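PDB 5KCI: uncharacterized protein YPL067C from Saccharomyces cerevisiae, which is of unknown function, but is named HTC1 and probably relates to histidine triad proteins, with a possible connection to amyloid toxicity. Local coordinates for residues A[45-48]-A[49-53]. Numbering follows the deposited sequence.
Sequences HEHK and KRTAG
His47 and Thr51, and Glu46 and Arg50, meet one turn apart along the last turns of helix 38-51, a local i to i+4 contact on the surface of the fold. Backbone bonds run from Lys49 N to His45 O (3.0 Å), Arg50 N to Glu46 O, and Thr51 N to His47 O. That last carbonyl is gripped twice, because the Thr51 hydroxyl OG1 also donates to His47 O (3.2 Å), reaching it from the opposite face of the carbonyl plane. With Thr51 OG1 between its backbone N and carbonyl carbon (chi1 58°), CG2 lies over one face of the His47 ring, toward its rim near CE1, a CH-pi contact 4.2 Å from the centroid. A bend at chi3 (-78°) turns the Arg50 chain back toward the start of the helix and lays its guanidinium over the backbone, with Glu46 O 3.6 Å from its plane, over its centre. Arg50 NH1 makes a long salt bridge to Glu46 OE2 (3.8 Å), the two charged planes turned 69° apart; the other carboxylate oxygen, OE1, pairs with Lys43. The His47 ring also meets Phe94, between strands 87-91 and 102-109, while beyond Thr51 the chain turns off toward helix 56-64.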
ATOM      1  N   HIS A  45       8.283 -17.109  -3.838  1.00 76.53           N
ATOM      2  CA  HIS A  45       7.872 -18.397  -4.397  1.00 88.01           C
ATOM      3  C   HIS A  45       7.628 -19.432  -3.299  1.00 79.71           C
ATOM      4  O   HIS A  45       6.662 -20.210  -3.373  1.00 72.32           O
ATOM      5  CB  HIS A  45       8.917 -18.906  -5.392  1.00103.88           C
ATOM      6  CG  HIS A  45       8.386 -19.921  -6.359  1.00112.07           C
ATOM      7  ND1 HIS A  45       8.934 -21.178  -6.500  1.00121.04           N
ATOM      8  CD2 HIS A  45       7.353 -19.863  -7.235  1.00107.00           C
ATOM      9  CE1 HIS A  45       8.265 -21.850  -7.420  1.00118.26           C
ATOM     10  NE2 HIS A  45       7.301 -21.075  -7.881  1.00115.39           N
ATOM     11  N   GLU A  46       8.491 -19.464  -2.269  1.00 71.70           N
ATOM     12  CA  GLU A  46       8.282 -20.429  -1.183  1.00 59.69           C
ATOM     13  C   GLU A  46       7.044 -20.092  -0.341  1.00 63.36           C
ATOM     14  O   GLU A  46       6.328 -21.002   0.104  1.00 50.77           O
ATOM     15  CB  GLU A  46       9.534 -20.524  -0.308  1.00 51.31           C
ATOM     16  CG  GLU A  46       9.731 -19.399   0.684  1.00 85.51           C
ATOM     17  CD  GLU A  46      11.089 -19.427   1.387  1.00109.08           C
ATOM     18  OE1 GLU A  46      11.990 -20.155   0.928  1.00123.95           O
ATOM     19  OE2 GLU A  46      11.265 -18.691   2.390  1.00100.30           O
ATOM     20  N   HIS A  47       6.780 -18.798  -0.101  1.00 72.10           N
ATOM     21  CA  HIS A  47       5.561 -18.399   0.610  1.00 58.41           C
ATOM     22  C   HIS A  47       4.326 -18.775  -0.191  1.00 45.34           C
ATOM     23  O   HIS A  47       3.287 -19.154   0.377  1.00 48.74           O
ATOM     24  CB  HIS A  47       5.606 -16.892   0.872  1.00 55.57           C
ATOM     25  CG  HIS A  47       4.290 -16.263   1.254  1.00 47.13           C
ATOM     26  ND1 HIS A  47       3.801 -16.298   2.541  1.00 52.65           N
ATOM     27  CD2 HIS A  47       3.425 -15.496   0.548  1.00 48.45           C
ATOM     28  CE1 HIS A  47       2.674 -15.617   2.605  1.00 47.99           C
ATOM     29  NE2 HIS A  47       2.426 -15.107   1.411  1.00 45.99           N
ATOM     30  N   LYS A  48       4.432 -18.671  -1.522  1.00 38.54           N
ATOM     31  CA  LYS A  48       3.373 -19.110  -2.408  1.00 57.51           C
ATOM     32  C   LYS A  48       3.128 -20.599  -2.256  1.00 58.72           C
ATOM     33  O   LYS A  48       1.981 -21.035  -2.147  1.00 45.25           O
ATOM     34  CB  LYS A  48       3.735 -18.753  -3.851  1.00 73.92           C
ATOM     35  CG  LYS A  48       2.825 -17.713  -4.500  1.00 87.13           C
ATOM     36  CD  LYS A  48       2.658 -16.462  -3.647  1.00103.32           C
ATOM     37  CE  LYS A  48       1.613 -15.527  -4.235  1.00117.42           C
ATOM     38  NZ  LYS A  48       0.289 -16.171  -4.429  1.00124.50           N
ATOM     39  N   LYS A  49       4.194 -21.403  -2.244  1.00 66.49           N
ATOM     40  CA  LYS A  49       4.004 -22.820  -1.953  1.00 73.36           C
ATOM     41  C   LYS A  49       3.211 -22.999  -0.664  1.00 55.94           C
ATOM     42  O   LYS A  49       2.284 -23.812  -0.600  1.00 55.13           O
ATOM     43  CB  LYS A  49       5.353 -23.537  -1.858  1.00 90.67           C
ATOM     44  CG  LYS A  49       6.137 -23.593  -3.165  1.00112.71           C
ATOM     45  CD  LYS A  49       7.218 -24.672  -3.110  1.00131.19           C
ATOM     46  CE  LYS A  49       8.580 -24.175  -3.590  1.00140.26           C
ATOM     47  NZ  LYS A  49       8.655 -23.976  -5.063  1.00142.17           N
ATOM     48  N   ARG A  50       3.533 -22.214   0.367  1.00 46.78           N
ATOM     49  CA  ARG A  50       2.895 -22.429   1.665  1.00 44.08           C
ATOM     50  C   ARG A  50       1.418 -22.053   1.669  1.00 49.85           C
ATOM     51  O   ARG A  50       0.642 -22.632   2.437  1.00 55.95           O
ATOM     52  CB  ARG A  50       3.610 -21.625   2.746  1.00 71.48           C
ATOM     53  CG  ARG A  50       5.009 -22.091   3.047  1.00 91.59           C
ATOM     54  CD  ARG A  50       5.561 -21.350   4.248  1.00100.24           C
ATOM     55  NE  ARG A  50       5.994 -19.999   3.901  1.00109.05           N
ATOM     56  CZ  ARG A  50       7.206 -19.702   3.444  1.00116.42           C
ATOM     57  NH1 ARG A  50       8.108 -20.663   3.275  1.00118.30           N
ATOM     58  NH2 ARG A  50       7.514 -18.442   3.158  1.00114.44           N
ATOM     59  N   THR A  51       1.003 -21.078   0.860  1.00 44.81           N
ATOM     60  CA  THR A  51      -0.387 -20.627   0.872  1.00 43.36           C
ATOM     61  C   THR A  51      -1.209 -21.170  -0.294  1.00 43.15           C
ATOM     62  O   THR A  51      -2.314 -20.677  -0.538  1.00 44.05           O
ATOM     63  CB  THR A  51      -0.452 -19.106   0.845  1.00 44.42           C
ATOM     64  OG1 THR A  51       0.231 -18.625  -0.319  1.00 43.12           O
ATOM     65  CG2 THR A  51       0.178 -18.505   2.090  1.00 50.71           C
ATOM     66  N   ALA A  52      -0.679 -22.144  -1.030  1.00 40.31           N
ATOM     67  CA  ALA A  52      -1.324 -22.641  -2.229  1.00 39.69           C
ATOM     68  C   ALA A  52      -2.662 -23.300  -1.929  1.00 41.79           C
ATOM     69  O   ALA A  52      -3.462 -23.487  -2.855  1.00 44.67           O
ATOM     70  CB  ALA A  52      -0.400 -23.626  -2.933  1.00 45.37           C
ATOM     71  N   GLY A  53      -2.924 -23.643  -0.669  1.00 42.59           N
ATOM     72  CA  GLY A  53      -4.145 -24.322  -0.264  1.00 47.64           C
ATOM     73  C   GLY A  53      -5.183 -23.417   0.368  1.00 41.25           C
ATOM     74  O   GLY A  53      -6.167 -23.921   0.931  1.00 43.33           O
TER